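Local structure of hypothetical protein TTHA1281 (2E6X) at residues A[24-30]-A[61-67]; A[13-17]-A[36-40]; A[17-21]-A[44-48]. The protein is of unknown function; it is a small DUF3248-family protein from Thermus thermophilus that has a small mixed beta sheet with helices and forms a two-chain assembly. All coordinates share one frame; numbering follows the deposited sequence.

Contact 1: A[24-30]-A[61-67]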
loop_
_atom_site.group_PDB
_atom_site.type_symbol
_atom_site.label_atom_id
_atom_site.label_comp_id
_atom_site.label_asym_id
_atom_site.label_seq_id
_atom_site.Cartn_x
_atom_site.Cartn_y
_atom_site.Cartn_z
ATOM N N ASP A 24 -15.391 8.119 -4.963
ATOM C CA ASP A 24 -15.170 7.718 -3.595
ATOM C C ASP A 24 -14.290 6.458 -3.570
ATOM O O ASP A 24 -14.739 5.389 -3.205
ATOM C CB ASP A 24 -16.534 7.471 -2.957
ATOM C CG ASP A 24 -16.442 7.285 -1.469
ATOM O OD1 ASP A 24 -15.707 8.056 -0.846
ATOM O OD2 ASP A 24 -17.082 6.371 -0.938
ATOM N N VAL A 25 -13.026 6.604 -3.957
ATOM C CA VAL A 25 -12.106 5.471 -4.008
ATOM C C VAL A 25 -10.721 5.820 -3.431
ATOM O O VAL A 25 -10.159 6.880 -3.754
ATOM C CB VAL A 25 -11.941 5.026 -5.459
ATOM C CG1 VAL A 25 -10.899 3.934 -5.559
ATOM C CG2 VAL A 25 -13.304 4.497 -6.015
ATOM N N LEU A 26 -10.186 4.924 -2.598
ATOM C CA LEU A 26 -8.849 5.126 -2.043
ATOM C C LEU A 26 -7.857 4.628 -3.097
ATOM O O LEU A 26 -7.965 3.496 -3.565
ATOM C CB LEU A 26 -8.627 4.327 -0.747
ATOM C CG LEU A 26 -7.137 4.386 -0.320
ATOM C CD1 LEU A 26 -6.848 5.799 0.283
ATOM C CD2 LEU A 26 -6.816 3.291 0.704
ATOM N N VAL A 27 -6.908 5.480 -3.481
ATOM C CA VAL A 27 -5.922 5.067 -4.470
ATOM C C VAL A 27 -4.557 4.850 -3.801
ATOM O O VAL A 27 -4.101 5.652 -2.971
ATOM C CB VAL A 27 -5.788 6.128 -5.613
ATOM C CG1 VAL A 27 -4.675 5.758 -6.571
ATOM C CG2 VAL A 27 -7.154 6.271 -6.378
ATOM N N VAL A 28 -3.952 3.712 -4.080
ATOM C CA VAL A 28 -2.607 3.458 -3.583
ATOM C C VAL A 28 -1.710 3.378 -4.802
ATOM O O VAL A 28 -1.990 2.615 -5.769
ATOM C CB VAL A 28 -2.555 2.169 -2.782
ATOM C CG1 VAL A 28 -1.095 1.756 -2.511
ATOM C CG2 VAL A 28 -3.316 2.412 -1.460
ATOM N N ARG A 29 -0.676 4.206 -4.820
ATOM C CA ARG A 29 0.242 4.147 -5.951
ATOM C C ARG A 29 1.557 3.584 -5.451
ATOM O O ARG A 29 2.036 3.987 -4.382
ATOM C CB ARG A 29 0.453 5.534 -6.574
ATOM C CG ARG A 29 -0.797 6.066 -7.176
ATOM C CD ARG A 29 -0.623 7.494 -7.630
ATOM N NE ARG A 29 -1.813 7.917 -8.374
ATOM C CZ ARG A 29 -2.076 9.173 -8.683
ATOM N NH1 ARG A 29 -1.220 10.132 -8.308
ATOM N NH2 ARG A 29 -3.207 9.472 -9.328
ATOM N N VAL A 30 2.124 2.656 -6.217
ATOM C CA VAL A 30 3.395 2.032 -5.846
ATOM C C VAL A 30 4.351 1.857 -7.036
ATOM O O VAL A 30 3.930 1.565 -8.163
ATOM C CB VAL A 30 3.158 0.657 -5.183
ATOM C CG1 VAL A 30 2.538 -0.334 -6.195
ATOM C CG2 VAL A 30 4.474 0.105 -4.675
ATOM N N ARG A 61 -13.283 -0.438 -1.609
ATOM C CA ARG A 61 -13.192 0.695 -2.582
ATOM C C ARG A 61 -11.746 1.214 -2.645
ATOM O O ARG A 61 -11.443 2.317 -2.145
ATOM C CB ARG A 61 -14.086 1.872 -2.151
ATOM C CG ARG A 61 -15.585 1.583 -2.194
ATOM C CD ARG A 61 -16.354 2.706 -1.524
ATOM N NE ARG A 61 -17.700 2.296 -1.150
ATOM C CZ ARG A 61 -18.644 1.994 -2.034
ATOM N NH1 ARG A 61 -18.374 2.062 -3.341
ATOM N NH2 ARG A 61 -19.856 1.622 -1.625
ATOM N N VAL A 62 -10.858 0.415 -3.230
ATOM C CA VAL A 62 -9.427 0.735 -3.306
ATOM C C VAL A 62 -8.888 0.275 -4.667
ATOM O O VAL A 62 -9.282 -0.772 -5.180
ATOM C CB VAL A 62 -8.595 -0.075 -2.299
ATOM C CG1 VAL A 62 -7.168 0.494 -2.227
ATOM C CG2 VAL A 62 -9.226 -0.068 -0.965
ATOM N N ARG A 63 -7.991 1.072 -5.222
ATOM C CA ARG A 63 -7.378 0.777 -6.478
ATOM C C ARG A 63 -5.876 0.924 -6.267
ATOM O O ARG A 63 -5.394 1.977 -5.852
ATOM C CB ARG A 63 -7.834 1.736 -7.555
ATOM C CG ARG A 63 -7.083 1.512 -8.897
ATOM C CD ARG A 63 -7.713 2.309 -10.039
ATOM N NE ARG A 63 -6.876 2.242 -11.247
ATOM C CZ ARG A 63 -6.920 1.228 -12.106
ATOM N NH1 ARG A 63 -7.757 0.190 -11.905
ATOM N NH2 ARG A 63 -6.161 1.262 -13.189
ATOM N N VAL A 64 -5.153 -0.139 -6.517
ATOM C CA VAL A 64 -3.689 -0.078 -6.373
ATOM C C VAL A 64 -3.121 0.155 -7.774
ATOM O O VAL A 64 -3.494 -0.528 -8.738
ATOM C CB VAL A 64 -3.132 -1.355 -5.772
ATOM C CG1 VAL A 64 -1.529 -1.263 -5.665
ATOM C CG2 VAL A 64 -3.759 -1.527 -4.387
ATOM N N GLU A 65 -2.211 1.107 -7.874
ATOM C CA GLU A 65 -1.663 1.515 -9.173
ATOM C C GLU A 65 -0.158 1.408 -9.269
ATOM O O GLU A 65 0.549 1.889 -8.378
ATOM C CB GLU A 65 -2.105 2.987 -9.445
ATOM C CG GLU A 65 -3.623 3.136 -9.557
ATOM C CD GLU A 65 -4.089 4.583 -9.694
ATOM O OE1 GLU A 65 -3.238 5.520 -9.782
ATOM O OE2 GLU A 65 -5.327 4.787 -9.718
ATOM N N TRP A 66 0.342 0.849 -10.373
ATOM C CA TRP A 66 1.785 0.714 -10.499
ATOM C C TRP A 66 2.307 1.851 -11.351
ATOM O O TRP A 66 1.788 2.122 -12.431
ATOM C CB TRP A 66 2.174 -0.629 -11.127
ATOM C CG TRP A 66 3.653 -0.783 -11.211
ATOM C CD1 TRP A 66 4.475 -0.450 -12.264
ATOM C CD2 TRP A 66 4.500 -1.253 -10.172
ATOM N NE1 TRP A 66 5.792 -0.700 -11.932
ATOM C CE2 TRP A 66 5.834 -1.186 -10.650
ATOM C CE3 TRP A 66 4.266 -1.738 -8.878
ATOM C CZ2 TRP A 66 6.927 -1.563 -9.869
ATOM C CZ3 TRP A 66 5.355 -2.112 -8.104
ATOM C CH2 TRP A 66 6.665 -2.025 -8.611
ATOM N N VAL A 67 3.313 2.536 -10.838
ATOM C CA VAL A 67 3.909 3.659 -11.534
ATOM C C VAL A 67 5.211 3.236 -12.162
ATOM O O VAL A 67 6.155 2.947 -11.451
ATOM C CB VAL A 67 4.235 4.783 -10.551
ATOM C CG1 VAL A 67 4.821 5.939 -11.308
ATOM C CG2 VAL A 67 2.970 5.194 -9.761
HETATM O O HOH W 1 -16.372 3.670 -4.676
#
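R29 and E65 share a first torsion, CG anti to the carbonyl carbon (chi1 -65° and -63°), and with extended chains they run side by side along one face of two adjacent strands. NE of R29 meets OE1 of E65 at 3.1 Å. The oxygen sits at the guanidinium edge, near its plane, while NE comes from the syn side, 31° out of the carboxylate plane. The other oxygen takes a weak bond, R63 NE to E65 OE2 at 3.3 Å, which leaves the carboxylate bridging two arginines whose charges should stabilise its own. CG1 of V27 lies against that carboxylate, 3.4 Å from E65 OE2, and R29 NH2 also binds the carbonyl of P43.

The other face is apolar. Beta-branched valines, which suit extended strands, line it with one leucine: L26 CD2 rests 4.1 Å from V62 CG1, and farther along V28 packs beside V64. V30 CG1 presses on W66 CE3 at 3.5 Å, and the V30 carbonyl oxygen stands over one indole face, offset toward the rim. V62, V64 and W66 continue from here onto the second subunit.

Backbone bonds alternate from L26 N to R61 O (2.9 Å) through to V67 N to V30 O (2.9 Å). Just before the two strands begin, a water joins D24 O to R61 NH1, while the ends of D24 and R61 pair with R55 and E59. With helices 36-41 and 50-58 in the intervening chain, this parallel ladder is the strand pair of a beta-alpha-beta crossover, its first strand central in the mixed sheet.

Contact 2: A[13-17]-A[36-40]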
loop_
_atom_site.group_PDB
_atom_site.type_symbol
_atom_site.label_atom_id
_atom_site.label_comp_id
_atom_site.label_asym_id
_atom_site.label_seq_id
_atom_site.Cartn_x
_atom_site.Cartn_y
_atom_site.Cartn_z
ATOM N N LEU A 13 10.761 0.650 -2.623
ATOM C CA LEU A 13 9.474 0.937 -3.261
ATOM C C LEU A 13 8.933 2.260 -2.726
ATOM O O LEU A 13 9.094 2.567 -1.544
ATOM C CB LEU A 13 8.476 -0.180 -2.932
ATOM C CG LEU A 13 8.856 -1.595 -3.356
ATOM C CD1 LEU A 13 7.747 -2.520 -2.938
ATOM C CD2 LEU A 13 9.051 -1.667 -4.863
ATOM N N VAL A 14 8.304 3.040 -3.593
ATOM C CA VAL A 14 7.734 4.317 -3.185
ATOM C C VAL A 14 6.241 4.104 -3.073
ATOM O O VAL A 14 5.636 3.466 -3.938
ATOM C CB VAL A 14 7.983 5.418 -4.221
ATOM C CG1 VAL A 14 7.584 6.792 -3.644
ATOM C CG2 VAL A 14 9.446 5.397 -4.645
ATOM N N TRP A 15 5.668 4.615 -1.992
ATOM C CA TRP A 15 4.242 4.506 -1.737
ATOM C C TRP A 15 3.599 5.871 -1.563
ATOM O O TRP A 15 4.150 6.733 -0.864
ATOM C CB TRP A 15 3.974 3.720 -0.456
ATOM C CG TRP A 15 4.362 2.302 -0.526
ATOM C CD1 TRP A 15 5.591 1.766 -0.240
ATOM C CD2 TRP A 15 3.540 1.219 -0.962
ATOM N NE1 TRP A 15 5.579 0.411 -0.478
ATOM C CE2 TRP A 15 4.333 0.051 -0.923
ATOM C CE3 TRP A 15 2.209 1.120 -1.390
ATOM C CZ2 TRP A 15 3.838 -1.201 -1.291
ATOM C CZ3 TRP A 15 1.718 -0.137 -1.758
ATOM C CH2 TRP A 15 2.534 -1.276 -1.706
ATOM N N ARG A 16 2.437 6.068 -2.202
ATOM C CA ARG A 16 1.667 7.305 -2.082
ATOM C C ARG A 16 0.207 6.893 -2.059
ATOM O O ARG A 16 -0.188 5.924 -2.722
ATOM C CB ARG A 16 1.894 8.247 -3.274
ATOM C CG ARG A 16 3.335 8.817 -3.417
ATOM C CD ARG A 16 3.700 9.798 -2.306
ATOM N NE ARG A 16 5.010 10.409 -2.569
ATOM C CZ ARG A 16 6.176 9.903 -2.173
ATOM N NH1 ARG A 16 6.208 8.776 -1.467
ATOM N NH2 ARG A 16 7.312 10.515 -2.518
HETATM N N MSE A 17 -0.611 7.614 -1.306
HETATM C CA MSE A 17 -2.024 7.271 -1.262
HETATM C C MSE A 17 -2.876 8.483 -1.004
HETATM O O MSE A 17 -2.389 9.503 -0.533
HETATM C CB MSE A 17 -2.268 6.270 -0.168
HETATM C CG MSE A 17 -1.707 6.777 1.114
HETATM SE SE MSE A 17 -1.692 5.390 2.348
HETATM C CE MSE A 17 -3.502 4.707 2.117
ATOM N N THR A 36 10.108 7.761 -8.754
ATOM C CA THR A 36 9.653 8.855 -7.943
ATOM C C THR A 36 9.246 10.090 -8.729
ATOM O O THR A 36 8.183 10.646 -8.516
ATOM C CB THR A 36 10.743 9.247 -6.941
ATOM O OG1 THR A 36 11.031 8.122 -6.109
ATOM C CG2 THR A 36 10.289 10.445 -6.095
ATOM N N PRO A 37 10.114 10.560 -9.629
ATOM C CA PRO A 37 9.769 11.744 -10.416
ATOM C C PRO A 37 8.363 11.634 -11.038
ATOM O O PRO A 37 7.630 12.617 -11.054
ATOM C CB PRO A 37 10.868 11.773 -11.484
ATOM C CG PRO A 37 12.042 11.245 -10.759
ATOM C CD PRO A 37 11.454 10.065 -9.977
ATOM N N ARG A 38 7.978 10.447 -11.518
ATOM C CA ARG A 38 6.654 10.283 -12.179
ATOM C C ARG A 38 5.417 10.446 -11.309
ATOM O O ARG A 38 4.326 10.765 -11.807
ATOM C CB ARG A 38 6.550 8.913 -12.838
ATOM C CG ARG A 38 7.742 8.523 -13.684
ATOM C CD ARG A 38 7.787 9.275 -14.962
ATOM N NE ARG A 38 9.019 8.956 -15.662
ATOM C CZ ARG A 38 9.463 9.615 -16.724
ATOM N NH1 ARG A 38 8.761 10.636 -17.200
ATOM N NH2 ARG A 38 10.599 9.240 -17.308
ATOM N N PHE A 39 5.559 10.204 -10.014
ATOM C CA PHE A 39 4.412 10.304 -9.134
ATOM C C PHE A 39 3.755 11.680 -9.164
ATOM O O PHE A 39 2.532 11.779 -9.281
ATOM C CB PHE A 39 4.790 9.933 -7.679
ATOM C CG PHE A 39 4.934 8.439 -7.432
ATOM C CD1 PHE A 39 6.055 7.742 -7.884
ATOM C CD2 PHE A 39 3.966 7.742 -6.691
ATOM C CE1 PHE A 39 6.224 6.378 -7.598
ATOM C CE2 PHE A 39 4.123 6.387 -6.404
ATOM C CZ PHE A 39 5.259 5.701 -6.864
ATOM N N ARG A 40 4.559 12.740 -9.046
ATOM C CA ARG A 40 4.017 14.097 -9.026
ATOM C C ARG A 40 3.384 14.527 -10.328
ATOM O O ARG A 40 2.588 15.471 -10.342
ATOM C CB ARG A 40 5.097 15.113 -8.650
ATOM C CG ARG A 40 5.376 15.180 -7.170
ATOM C CD ARG A 40 5.986 13.883 -6.657
ATOM N NE ARG A 40 5.992 13.851 -5.197
ATOM C CZ ARG A 40 6.668 12.973 -4.472
ATOM N NH1 ARG A 40 7.403 12.047 -5.067
ATOM N NH2 ARG A 40 6.610 13.026 -3.150
#
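R16 reaches from strand 13-17 over F39 of the helix at 36-40, and its side chain changes character along its length. CB begins the contact, 4.0 Å from CD2 of the F39 ring. CG comes closer, 3.5 Å from F39 CD2, approaching obliquely. There the bend (chi2 -68°) folds the polar end back along its own strand, where it meets the end of R40. NE comes over one face of the R40 guanidinium, the two planes standing 72° apart. The terminal nitrogens are modelled very close, R16 NH2 to R40 NH2 at 2.7 Å; since both are donors, the exact placement of these ends is doubtful. NH1 turns back along its own strand and donates to W15 O at 3.0 Å, from well above the carbonyl plane (48° out of it), which fixes the guanidinium on one side. The cation-pi approach of R16 CZ to the F39 ring is long and at most weakly attractive.

One strand position is skipped and V14 continues the same face. Its CB lies 3.8 Å from F39 CZ, and CG1 stands above one face of the ring near the rim. The flat phenyl ring can therefore serve both the valine branch and the arginine methylenes. CG2 of V14 touches OG1 of T36 at 3.5 Å, a hydroxyl engaged by the carbonyl of A33. R29 and V67 also pack on F39, joining the helix to the sheet.

The chemistry thus divides along the side chains: the apolar contact around F39 should supply the attraction, whereas the two cationic ends at the surface would be expected to repel one another.

Contact 3: A[17-21]-A[44-48]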
loop_
_atom_site.group_PDB
_atom_site.type_symbol
_atom_site.label_atom_id
_atom_site.label_comp_id
_atom_site.label_asym_id
_atom_site.label_seq_id
_atom_site.Cartn_x
_atom_site.Cartn_y
_atom_site.Cartn_z
HETATM N N MSE A 17 -0.611 7.614 -1.306
HETATM C CA MSE A 17 -2.024 7.271 -1.262
HETATM C C MSE A 17 -2.876 8.483 -1.004
HETATM O O MSE A 17 -2.389 9.503 -0.533
HETATM C CB MSE A 17 -2.268 6.270 -0.168
HETATM C CG MSE A 17 -1.707 6.777 1.114
HETATM SE SE MSE A 17 -1.692 5.390 2.348
HETATM C CE MSE A 17 -3.502 4.707 2.117
ATOM N N GLY A 18 -4.168 8.331 -1.286
ATOM C CA GLY A 18 -5.109 9.412 -1.097
ATOM C C GLY A 18 -6.370 9.092 -1.880
ATOM O O GLY A 18 -6.450 8.099 -2.641
ATOM N N ARG A 19 -7.386 9.915 -1.694
ATOM C CA ARG A 19 -8.617 9.647 -2.391
ATOM C C ARG A 19 -8.594 10.187 -3.809
ATOM O O ARG A 19 -7.980 11.212 -4.086
ATOM C CB ARG A 19 -9.822 10.240 -1.637
ATOM C CG ARG A 19 -11.138 9.499 -1.934
ATOM C CD ARG A 19 -12.371 10.378 -1.614
ATOM N NE ARG A 19 -12.581 11.252 -2.750
ATOM C CZ ARG A 19 -13.246 12.400 -2.738
ATOM N NH1 ARG A 19 -13.814 12.851 -1.607
ATOM N NH2 ARG A 19 -13.304 13.118 -3.870
ATOM N N ALA A 20 -9.240 9.467 -4.725
ATOM C CA ALA A 20 -9.336 9.934 -6.108
ATOM C C ALA A 20 -10.144 11.244 -6.025
ATOM O O ALA A 20 -11.032 11.368 -5.180
ATOM C CB ALA A 20 -10.108 8.923 -6.918
ATOM N N GLU A 21 -9.856 12.211 -6.888
ATOM C CA GLU A 21 -10.584 13.487 -6.866
ATOM C C GLU A 21 -12.041 13.471 -7.258
ATOM O O GLU A 21 -12.813 14.307 -6.791
ATOM C CB GLU A 21 -9.911 14.535 -7.759
ATOM C CG GLU A 21 -9.020 15.473 -6.987
ATOM C CD GLU A 21 -8.810 16.787 -7.710
ATOM O OE1 GLU A 21 -8.276 16.751 -8.842
ATOM O OE2 GLU A 21 -9.186 17.849 -7.147
ATOM N N ARG A 44 -3.493 14.485 -9.269
ATOM C CA ARG A 44 -3.429 14.588 -7.830
ATOM C C ARG A 44 -4.482 13.826 -7.054
ATOM O O ARG A 44 -5.640 13.803 -7.420
ATOM C CB ARG A 44 -3.517 16.062 -7.393
ATOM C CG ARG A 44 -2.304 16.902 -7.734
ATOM C CD ARG A 44 -1.014 16.251 -7.269
ATOM N NE ARG A 44 0.161 17.004 -7.713
ATOM C CZ ARG A 44 0.509 17.183 -8.989
ATOM N NH1 ARG A 44 -0.223 16.656 -9.973
ATOM N NH2 ARG A 44 1.581 17.909 -9.284
ATOM N N LEU A 45 -4.059 13.251 -5.943
ATOM C CA LEU A 45 -4.959 12.545 -5.009
ATOM C C LEU A 45 -5.225 13.449 -3.812
ATOM O O LEU A 45 -4.395 14.281 -3.485
ATOM C CB LEU A 45 -4.320 11.286 -4.473
ATOM C CG LEU A 45 -3.993 10.290 -5.583
ATOM C CD1 LEU A 45 -3.223 9.125 -5.005
ATOM C CD2 LEU A 45 -5.248 9.851 -6.263
ATOM N N LEU A 46 -6.349 13.240 -3.129
ATOM C CA LEU A 46 -6.700 14.059 -1.969
ATOM C C LEU A 46 -6.413 13.435 -0.609
ATOM O O LEU A 46 -6.676 12.220 -0.387
ATOM C CB LEU A 46 -8.187 14.426 -2.037
ATOM C CG LEU A 46 -8.614 15.374 -3.173
ATOM C CD1 LEU A 46 -10.127 15.493 -3.205
ATOM C CD2 LEU A 46 -7.958 16.760 -2.967
ATOM N N ASN A 47 -5.899 14.263 0.316
ATOM C CA ASN A 47 -5.654 13.778 1.679
ATOM C C ASN A 47 -7.005 13.388 2.254
ATOM O O ASN A 47 -8.047 13.903 1.828
ATOM C CB ASN A 47 -5.082 14.867 2.594
ATOM C CG ASN A 47 -3.797 15.456 2.058
ATOM O OD1 ASN A 47 -2.908 14.727 1.613
ATOM N ND2 ASN A 47 -3.699 16.790 2.088
ATOM N N LEU A 48 -7.011 12.457 3.194
ATOM C CA LEU A 48 -8.282 12.127 3.821
ATOM C C LEU A 48 -7.991 11.586 5.220
ATOM O O LEU A 48 -6.881 11.100 5.489
ATOM C CB LEU A 48 -9.090 11.116 2.969
ATOM C CG LEU A 48 -8.544 9.702 3.009
ATOM C CD1 LEU A 48 -9.382 8.806 2.101
ATOM C CD2 LEU A 48 -7.135 9.699 2.541
HETATM O O HOH W 2 -2.820 12.832 -0.393
HETATM O O HOH W 3 -7.646 11.931 -8.501
HETATM O O HOH W 4 -7.049 14.614 -9.942
#
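A single antiparallel bridge of the hydrogen-bonded type, R19 with L46, fastens the loop between helices 36-41 and 50-58 to the last part of strand 13-19, an outermost strand of the sheet within this chain. R19 N donates to L46 O at 2.7 Å; L46 N answers to R19 O at 2.8 Å, nearly straight at 174°. G18 suits the place beside this bridge: with no side chain, its CA approaches L46 O to 3.3 Å, and the L45 side chain fits closely alongside. L45 spreads its two methyls, CD1 against G18 N and CD2 against R19 O, and also touches V27 and R29. L48 CD1 packs on R19 CB at 4.0 Å, and L48 also touches M53 and L56 of helix 50-58.

Beyond CB, a bend at chi3 (82°) turns the R19 guanidinium back on its own chain, where NE and NH2 both donate to A20 O, while L46 CD1 lies over one guanidinium face. Farther out, the aliphatic CG of E21 rests against L46 CG at 3.8 Å. Two waters finish the join: both donate to R44 O, one accepting from E21 N at 2.8 Å and the other donating to E21 OE1 at 2.7 Å.

Contact 1, partly buried and nearest the centre of the chain, joins strands 26-32 and 62-66 by a continuous backbone ladder. Contacts 2 and 3 both use strand 13-19, sharing M17, but add different elements to it: a helix in contact 2, which lies at the surface, and a loop in contact 3, which like contact 1 is partly buried. Strand 13-19 is the antiparallel neighbour of strand 26-32, tied to contact 1 through R29 N with R16 O and V27 N with G18 O. Chemistry follows place: regular parallel bonds and an ion network in contact 1, side-chain packing with crowded arginines in contact 2, one bridge and waters in contact 3. All three reach the second subunit.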